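Local atomic coordinates of gamma-D-glutamyl-L-lysine dipeptidyl-peptidase (PDB entry 3H41), a protein that probably cleaves gamma-D-glutamyl-L-lysine bonds in murein peptides as a cysteine peptidase of the NlpC/P60 family, releasing L-Ala-gamma-D-Glu dipeptides. Residues A[19-29]-A[45-54]. Sequence-based numbering, arbitrary orientation.
Sequences WTAPDSLRPID and SMTLDEKLWL
Arg26 reaches from the loop that follows strand 15-19 across the indole of Trp53 to the backbone of helix 48-56. From CB the chain places CG by Trp53 CH2 and then CD over one face of the six-membered ring, a CH-pi contact with Arg26 CD 3.7 Å from the ring centroid. A bend at chi3 (-65°) turns the guanidinium along the CE3 side of the ring, the two planes 23° apart. Arg26 NE donates to Asp29 OD2 at 2.8 Å, nearly straight (173°), with OD2 in the guanidinium plane. Arg26 NH2 meets the syn lone pair of Asp29 OD1 at 2.9 Å, so the salt bridge is side-on, one nitrogen to each oxygen. Arg26 NH1, the nitrogen that takes no part in it, donates to Glu50 O at 2.9 Å, and NH2 adds a weak bond to the same oxygen. Ile28 CG2 lies against the opposite face of the guanidinium, and the selenium of Met46, present as selenomethionine, is 3.6 Å from Arg26 NH2. Asp29 is itself held in place: OD2 also accepts from Arg26 N, and OD1 from Trp42 NE1. Beside this, Ile28 CD1 packs on Met46 CG (3.8 Å). Trp53 presents its CH2 edge to Ser24 O. Trp19 CZ3 touches Trp53 CZ3 and its CH2 touches Leu54 CD2; the ring also packs on Leu60, next in sequence to the substrate-binding Glu61. At the start of the helix Thr47 and Glu50 form a capping box, Glu50 OE1 accepting from Thr47 N. Asp29 probably balances the arginine charge and fixes the guanidinium, with NH1 directed at Glu50 O, the bond that joins the loop to a helix whose Leu54 side chain lies about 8 Å from the bound alanine.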
ATOM      1  N   TRP A  19     -13.569  -1.728  -3.231  1.00 11.04           N
ATOM      2  CA  TRP A  19     -14.345  -1.253  -4.406  1.00 14.02           C
ATOM      3  C   TRP A  19     -15.233  -0.077  -3.994  1.00 14.83           C
ATOM      4  O   TRP A  19     -15.624   0.010  -2.835  1.00 14.13           O
ATOM      5  CB  TRP A  19     -15.190  -2.406  -4.996  1.00 16.17           C
ATOM      6  CG  TRP A  19     -14.306  -3.465  -5.585  1.00 10.04           C
ATOM      7  CD1 TRP A  19     -13.534  -4.333  -4.880  1.00 14.97           C
ATOM      8  CD2 TRP A  19     -14.001  -3.710  -6.977  1.00 10.71           C
ATOM      9  NE1 TRP A  19     -12.797  -5.110  -5.715  1.00 11.73           N
ATOM     10  CE2 TRP A  19     -13.064  -4.765  -7.014  1.00 10.84           C
ATOM     11  CE3 TRP A  19     -14.466  -3.182  -8.192  1.00 14.73           C
ATOM     12  CZ2 TRP A  19     -12.545  -5.286  -8.221  1.00 12.65           C
ATOM     13  CZ3 TRP A  19     -13.948  -3.676  -9.373  1.00 11.54           C
ATOM     14  CH2 TRP A  19     -13.011  -4.739  -9.386  1.00 17.11           C
ATOM     15  N   THR A  20     -15.558   0.804  -4.944  1.00 14.00           N
ATOM     16  CA  THR A  20     -16.430   1.926  -4.679  1.00 14.74           C
ATOM     17  C   THR A  20     -17.875   1.463  -4.529  1.00 13.64           C
ATOM     18  O   THR A  20     -18.684   2.189  -4.020  1.00 17.90           O
ATOM     19  CB  THR A  20     -16.378   2.961  -5.818  1.00 14.42           C
ATOM     20  OG1 THR A  20     -16.699   2.306  -7.060  1.00 13.99           O
ATOM     21  CG2 THR A  20     -14.982   3.593  -5.878  1.00 10.07           C
ATOM     22  N   ALA A  21     -18.208   0.259  -4.973  1.00 15.15           N
ATOM     23  CA  ALA A  21     -19.546  -0.290  -4.779  1.00 13.88           C
ATOM     24  C   ALA A  21     -19.371  -1.768  -4.659  1.00 16.69           C
ATOM     25  O   ALA A  21     -18.410  -2.295  -5.206  1.00 17.87           O
ATOM     26  CB  ALA A  21     -20.468   0.040  -5.985  1.00 15.60           C
ATOM     27  N   PRO A  22     -20.282  -2.451  -3.959  1.00 14.92           N
ATOM     28  CA  PRO A  22     -20.171  -3.906  -3.913  1.00 16.63           C
ATOM     29  C   PRO A  22     -20.644  -4.545  -5.239  1.00 16.53           C
ATOM     30  O   PRO A  22     -21.196  -3.833  -6.094  1.00 17.14           O
ATOM     31  CB  PRO A  22     -21.107  -4.274  -2.753  1.00 19.67           C
ATOM     32  CG  PRO A  22     -22.157  -3.188  -2.795  1.00 18.79           C
ATOM     33  CD  PRO A  22     -21.487  -1.954  -3.252  1.00 16.11           C
ATOM     34  N   ASP A  23     -20.331  -5.827  -5.421  1.00 17.60           N
ATOM     35  CA  ASP A  23     -20.824  -6.593  -6.583  0.50 20.24           C
ATOM     36  C   ASP A  23     -20.451  -6.008  -7.926  1.00 20.90           C
ATOM     37  O   ASP A  23     -21.247  -6.092  -8.882  1.00 23.24           O
ATOM     38  CB  ASP A  23     -22.356  -6.649  -6.584  0.50 22.01           C
ATOM     39  CG  ASP A  23     -22.906  -7.229  -5.341  0.50 21.32           C
ATOM     40  OD1 ASP A  23     -22.619  -8.413  -5.103  0.50 16.26           O
ATOM     41  OD2 ASP A  23     -23.634  -6.494  -4.632  0.50 20.93           O
ATOM     42  N   SER A  24     -19.273  -5.396  -8.029  1.00 20.18           N
ATOM     43  CA  SER A  24     -18.879  -4.720  -9.274  1.00 19.79           C
ATOM     44  C   SER A  24     -17.767  -5.455 -10.002  1.00 18.90           C
ATOM     45  O   SER A  24     -17.138  -4.891 -10.889  1.00 23.43           O
ATOM     46  CB  SER A  24     -18.412  -3.297  -8.961  1.00 21.74           C
ATOM     47  OG  SER A  24     -19.534  -2.557  -8.517  1.00 26.47           O
ATOM     48  N   LEU A  25     -17.527  -6.708  -9.648  1.00 14.93           N
ATOM     49  CA  LEU A  25     -16.391  -7.439 -10.239  1.00 15.05           C
ATOM     50  C   LEU A  25     -16.703  -7.820 -11.681  1.00 15.68           C
ATOM     51  O   LEU A  25     -17.820  -8.202 -11.981  1.00 15.79           O
ATOM     52  CB  LEU A  25     -16.146  -8.755  -9.502  1.00 17.56           C
ATOM     53  CG  LEU A  25     -15.666  -8.798  -8.058  1.00 22.88           C
ATOM     54  CD1 LEU A  25     -15.673 -10.235  -7.555  1.00 17.65           C
ATOM     55  CD2 LEU A  25     -14.284  -8.254  -7.957  1.00 16.80           C
ATOM     56  N   ARG A  26     -15.720  -7.759 -12.566  1.00 11.80           N
ATOM     57  CA  ARG A  26     -15.766  -8.518 -13.811  1.00 10.31           C
ATOM     58  C   ARG A  26     -15.221  -9.914 -13.576  1.00 15.21           C
ATOM     59  O   ARG A  26     -14.510 -10.154 -12.591  1.00 15.89           O
ATOM     60  CB  ARG A  26     -14.880  -7.844 -14.852  1.00 11.86           C
ATOM     61  CG  ARG A  26     -15.215  -6.417 -15.149  1.00 12.63           C
ATOM     62  CD  ARG A  26     -14.038  -5.786 -15.908  1.00 13.03           C
ATOM     63  NE  ARG A  26     -12.849  -5.718 -15.075  1.00 11.18           N
ATOM     64  CZ  ARG A  26     -11.731  -5.091 -15.408  1.00 11.45           C
ATOM     65  NH1 ARG A  26     -11.607  -4.502 -16.601  1.00 10.85           N
ATOM     66  NH2 ARG A  26     -10.735  -5.044 -14.528  1.00 14.47           N
ATOM     67  N   PRO A  27     -15.461 -10.834 -14.524  1.00 15.12           N
ATOM     68  CA  PRO A  27     -14.876 -12.164 -14.370  1.00 16.09           C
ATOM     69  C   PRO A  27     -13.341 -12.146 -14.236  1.00 16.23           C
ATOM     70  O   PRO A  27     -12.797 -12.908 -13.461  1.00 16.43           O
ATOM     71  CB  PRO A  27     -15.317 -12.893 -15.627  1.00 17.74           C
ATOM     72  CG  PRO A  27     -16.612 -12.230 -16.009  1.00 17.37           C
ATOM     73  CD  PRO A  27     -16.503 -10.792 -15.580  1.00 17.60           C
ATOM     74  N   ILE A  28     -12.663 -11.264 -14.971  1.00 14.61           N
ATOM     75  CA  ILE A  28     -11.202 -11.120 -14.865  1.00 13.80           C
ATOM     76  C   ILE A  28     -10.762 -10.633 -13.475  1.00 11.96           C
ATOM     77  O   ILE A  28      -9.622 -10.802 -13.120  1.00 12.93           O
ATOM     78  CB  ILE A  28     -10.647 -10.152 -15.952  1.00 13.31           C
ATOM     79  CG1 ILE A  28      -9.165 -10.446 -16.226  1.00 16.22           C
ATOM     80  CG2 ILE A  28     -10.964  -8.681 -15.612  1.00 11.24           C
ATOM     81  CD1 ILE A  28      -8.718  -9.989 -17.627  1.00 14.91           C
ATOM     82  N   ASP A  29     -11.662 -10.048 -12.685  1.00 12.25           N
ATOM     83  CA  ASP A  29     -11.280  -9.555 -11.363  1.00 12.23           C
ATOM     84  C   ASP A  29     -11.399 -10.584 -10.227  1.00 12.05           C
ATOM     85  O   ASP A  29     -11.012 -10.307  -9.079  1.00 10.71           O
ATOM     86  CB  ASP A  29     -12.086  -8.331 -10.984  1.00 14.22           C
ATOM     87  CG  ASP A  29     -11.978  -7.252 -11.989  1.00 15.11           C
ATOM     88  OD1 ASP A  29     -10.821  -6.880 -12.294  1.00 11.29           O
ATOM     89  OD2 ASP A  29     -13.045  -6.830 -12.503  1.00 11.56           O
ATOM     90  N   SER A  45      -2.987 -10.770 -16.175  1.00 14.30           N
ATOM     91  CA  SER A  45      -4.007 -11.229 -17.115  0.60 13.13           C
ATOM     92  C   SER A  45      -4.689 -10.075 -17.865  1.00 12.51           C
ATOM     93  O   SER A  45      -5.296 -10.294 -18.910  1.00 13.55           O
ATOM     94  CB  SER A  45      -5.080 -12.041 -16.388  0.60 12.98           C
ATOM     95  OG  SER A  45      -5.897 -11.245 -15.542  0.60 11.93           O
HETATM   96  N   MSE A  46      -4.611  -8.866 -17.305  1.00 14.15           N
HETATM   97  CA  MSE A  46      -5.345  -7.724 -17.843  1.00 12.35           C
HETATM   98  C   MSE A  46      -4.629  -6.997 -18.980  1.00 15.24           C
HETATM   99  O   MSE A  46      -3.417  -6.706 -18.930  1.00 14.10           O
HETATM  100  CB  MSE A  46      -5.662  -6.722 -16.725  1.00 13.40           C
HETATM  101  CG  MSE A  46      -6.852  -7.137 -15.866  1.00 13.44           C
HETATM  102 SE   MSE A  46      -7.220  -5.745 -14.592  0.75  9.04          SE
HETATM  103  CE  MSE A  46      -5.858  -6.102 -13.196  1.00 20.91           C
ATOM    104  N   THR A  47      -5.395  -6.705 -20.016  1.00 12.04           N
ATOM    105  CA  THR A  47      -4.964  -5.774 -21.031  1.00 12.98           C
ATOM    106  C   THR A  47      -4.880  -4.361 -20.445  1.00 11.36           C
ATOM    107  O   THR A  47      -5.435  -4.066 -19.362  1.00 12.35           O
ATOM    108  CB  THR A  47      -5.936  -5.707 -22.177  1.00  9.98           C
ATOM    109  OG1 THR A  47      -7.217  -5.262 -21.676  1.00 12.58           O
ATOM    110  CG2 THR A  47      -6.058  -7.059 -22.952  1.00 13.38           C
ATOM    111  N   LEU A  48      -4.233  -3.467 -21.176  1.00 11.79           N
ATOM    112  CA  LEU A  48      -4.250  -2.045 -20.814  1.00  9.58           C
ATOM    113  C   LEU A  48      -5.664  -1.494 -20.626  1.00  9.28           C
ATOM    114  O   LEU A  48      -5.943  -0.818 -19.615  1.00 11.25           O
ATOM    115  CB  LEU A  48      -3.437  -1.182 -21.792  1.00 11.34           C
ATOM    116  CG  LEU A  48      -3.421   0.311 -21.533  1.00 15.87           C
ATOM    117  CD1 LEU A  48      -2.800   0.624 -20.128  1.00 18.31           C
ATOM    118  CD2 LEU A  48      -2.723   1.090 -22.666  1.00 17.57           C
ATOM    119  N   ASP A  49      -6.546  -1.732 -21.602  1.00 12.19           N
ATOM    120  CA  ASP A  49      -7.918  -1.226 -21.512  1.00 13.99           C
ATOM    121  C   ASP A  49      -8.584  -1.749 -20.237  1.00 12.05           C
ATOM    122  O   ASP A  49      -9.336  -1.025 -19.582  1.00 10.61           O
ATOM    123  CB  ASP A  49      -8.774  -1.664 -22.716  1.00 13.25           C
ATOM    124  CG  ASP A  49      -8.483  -0.879 -23.989  1.00 16.68           C
ATOM    125  OD1 ASP A  49      -8.076   0.300 -23.914  1.00 17.05           O
ATOM    126  OD2 ASP A  49      -8.665  -1.465 -25.083  1.00 16.92           O
ATOM    127  N   GLU A  50      -8.318  -3.013 -19.906  1.00 11.43           N
ATOM    128  CA  GLU A  50      -8.959  -3.620 -18.703  1.00 12.09           C
ATOM    129  C   GLU A  50      -8.447  -2.971 -17.396  1.00 10.77           C
ATOM    130  O   GLU A  50      -9.225  -2.777 -16.445  1.00 10.05           O
ATOM    131  CB  GLU A  50      -8.803  -5.115 -18.689  1.00 12.94           C
ATOM    132  CG  GLU A  50      -9.747  -5.788 -19.670  1.00  9.65           C
ATOM    133  CD  GLU A  50      -9.366  -7.193 -19.970  1.00 12.81           C
ATOM    134  OE1 GLU A  50      -8.156  -7.436 -20.222  1.00 13.59           O
ATOM    135  OE2 GLU A  50     -10.274  -8.062 -19.967  1.00 16.42           O
ATOM    136  N   LYS A  51      -7.170  -2.585 -17.384  1.00 10.14           N
ATOM    137  CA  LYS A  51      -6.612  -1.864 -16.251  1.00 10.49           C
ATOM    138  C   LYS A  51      -7.201  -0.461 -16.154  1.00 12.76           C
ATOM    139  O   LYS A  51      -7.557   0.018 -15.049  1.00 11.11           O
ATOM    140  CB  LYS A  51      -5.086  -1.800 -16.369  1.00 10.29           C
ATOM    141  CG  LYS A  51      -4.392  -3.116 -16.106  1.00 13.67           C
ATOM    142  CD  LYS A  51      -2.875  -2.981 -16.199  1.00 10.89           C
ATOM    143  CE  LYS A  51      -2.193  -4.331 -15.848  1.00 12.79           C
ATOM    144  NZ  LYS A  51      -0.733  -4.271 -16.242  1.00 14.13           N
ATOM    145  N   LEU A  52      -7.314   0.210 -17.297  1.00 12.18           N
ATOM    146  CA  LEU A  52      -7.822   1.608 -17.316  1.00 11.75           C
ATOM    147  C   LEU A  52      -9.264   1.725 -16.877  1.00 12.55           C
ATOM    148  O   LEU A  52      -9.645   2.721 -16.269  1.00 13.53           O
ATOM    149  CB  LEU A  52      -7.641   2.258 -18.693  1.00 10.87           C
ATOM    150  CG  LEU A  52      -6.181   2.534 -19.092  1.00 16.08           C
ATOM    151  CD1 LEU A  52      -6.071   2.932 -20.571  1.00 16.25           C
ATOM    152  CD2 LEU A  52      -5.554   3.621 -18.173  1.00 15.93           C
ATOM    153  N   TRP A  53     -10.061   0.699 -17.159  1.00 12.85           N
ATOM    154  CA  TRP A  53     -11.454   0.636 -16.664  1.00 11.24           C
ATOM    155  C   TRP A  53     -11.607   0.822 -15.159  1.00 11.52           C
ATOM    156  O   TRP A  53     -12.550   1.454 -14.691  1.00 10.76           O
ATOM    157  CB  TRP A  53     -12.046  -0.698 -17.031  1.00 11.69           C
ATOM    158  CG  TRP A  53     -13.455  -0.964 -16.549  1.00 10.90           C
ATOM    159  CD1 TRP A  53     -14.605  -0.586 -17.189  1.00 16.20           C
ATOM    160  CD2 TRP A  53     -13.874  -1.757 -15.411  1.00 13.05           C
ATOM    161  NE1 TRP A  53     -15.702  -1.064 -16.530  1.00 12.44           N
ATOM    162  CE2 TRP A  53     -15.296  -1.783 -15.428  1.00 12.70           C
ATOM    163  CE3 TRP A  53     -13.199  -2.439 -14.392  1.00 12.91           C
ATOM    164  CZ2 TRP A  53     -16.067  -2.470 -14.442  1.00 13.98           C
ATOM    165  CZ3 TRP A  53     -13.954  -3.139 -13.410  1.00 14.23           C
ATOM    166  CH2 TRP A  53     -15.376  -3.136 -13.447  1.00 14.84           C
ATOM    167  N   LEU A  54     -10.662   0.264 -14.406  1.00 12.57           N
ATOM    168  CA  LEU A  54     -10.639   0.468 -12.942  1.00 12.79           C
ATOM    169  C   LEU A  54     -10.677   1.932 -12.539  1.00 11.95           C
ATOM    170  O   LEU A  54     -11.432   2.295 -11.630  1.00 13.89           O
ATOM    171  CB  LEU A  54      -9.430  -0.245 -12.327  1.00 13.83           C
ATOM    172  CG  LEU A  54      -9.462  -1.764 -12.528  1.00 18.69           C
ATOM    173  CD1 LEU A  54      -8.080  -2.375 -12.167  1.00 10.36           C
ATOM    174  CD2 LEU A  54     -10.595  -2.360 -11.692  1.00  8.91           C
TER
HETATM  175  O   HOH W   1      -7.540 -12.512 -13.969  1.00 18.92           O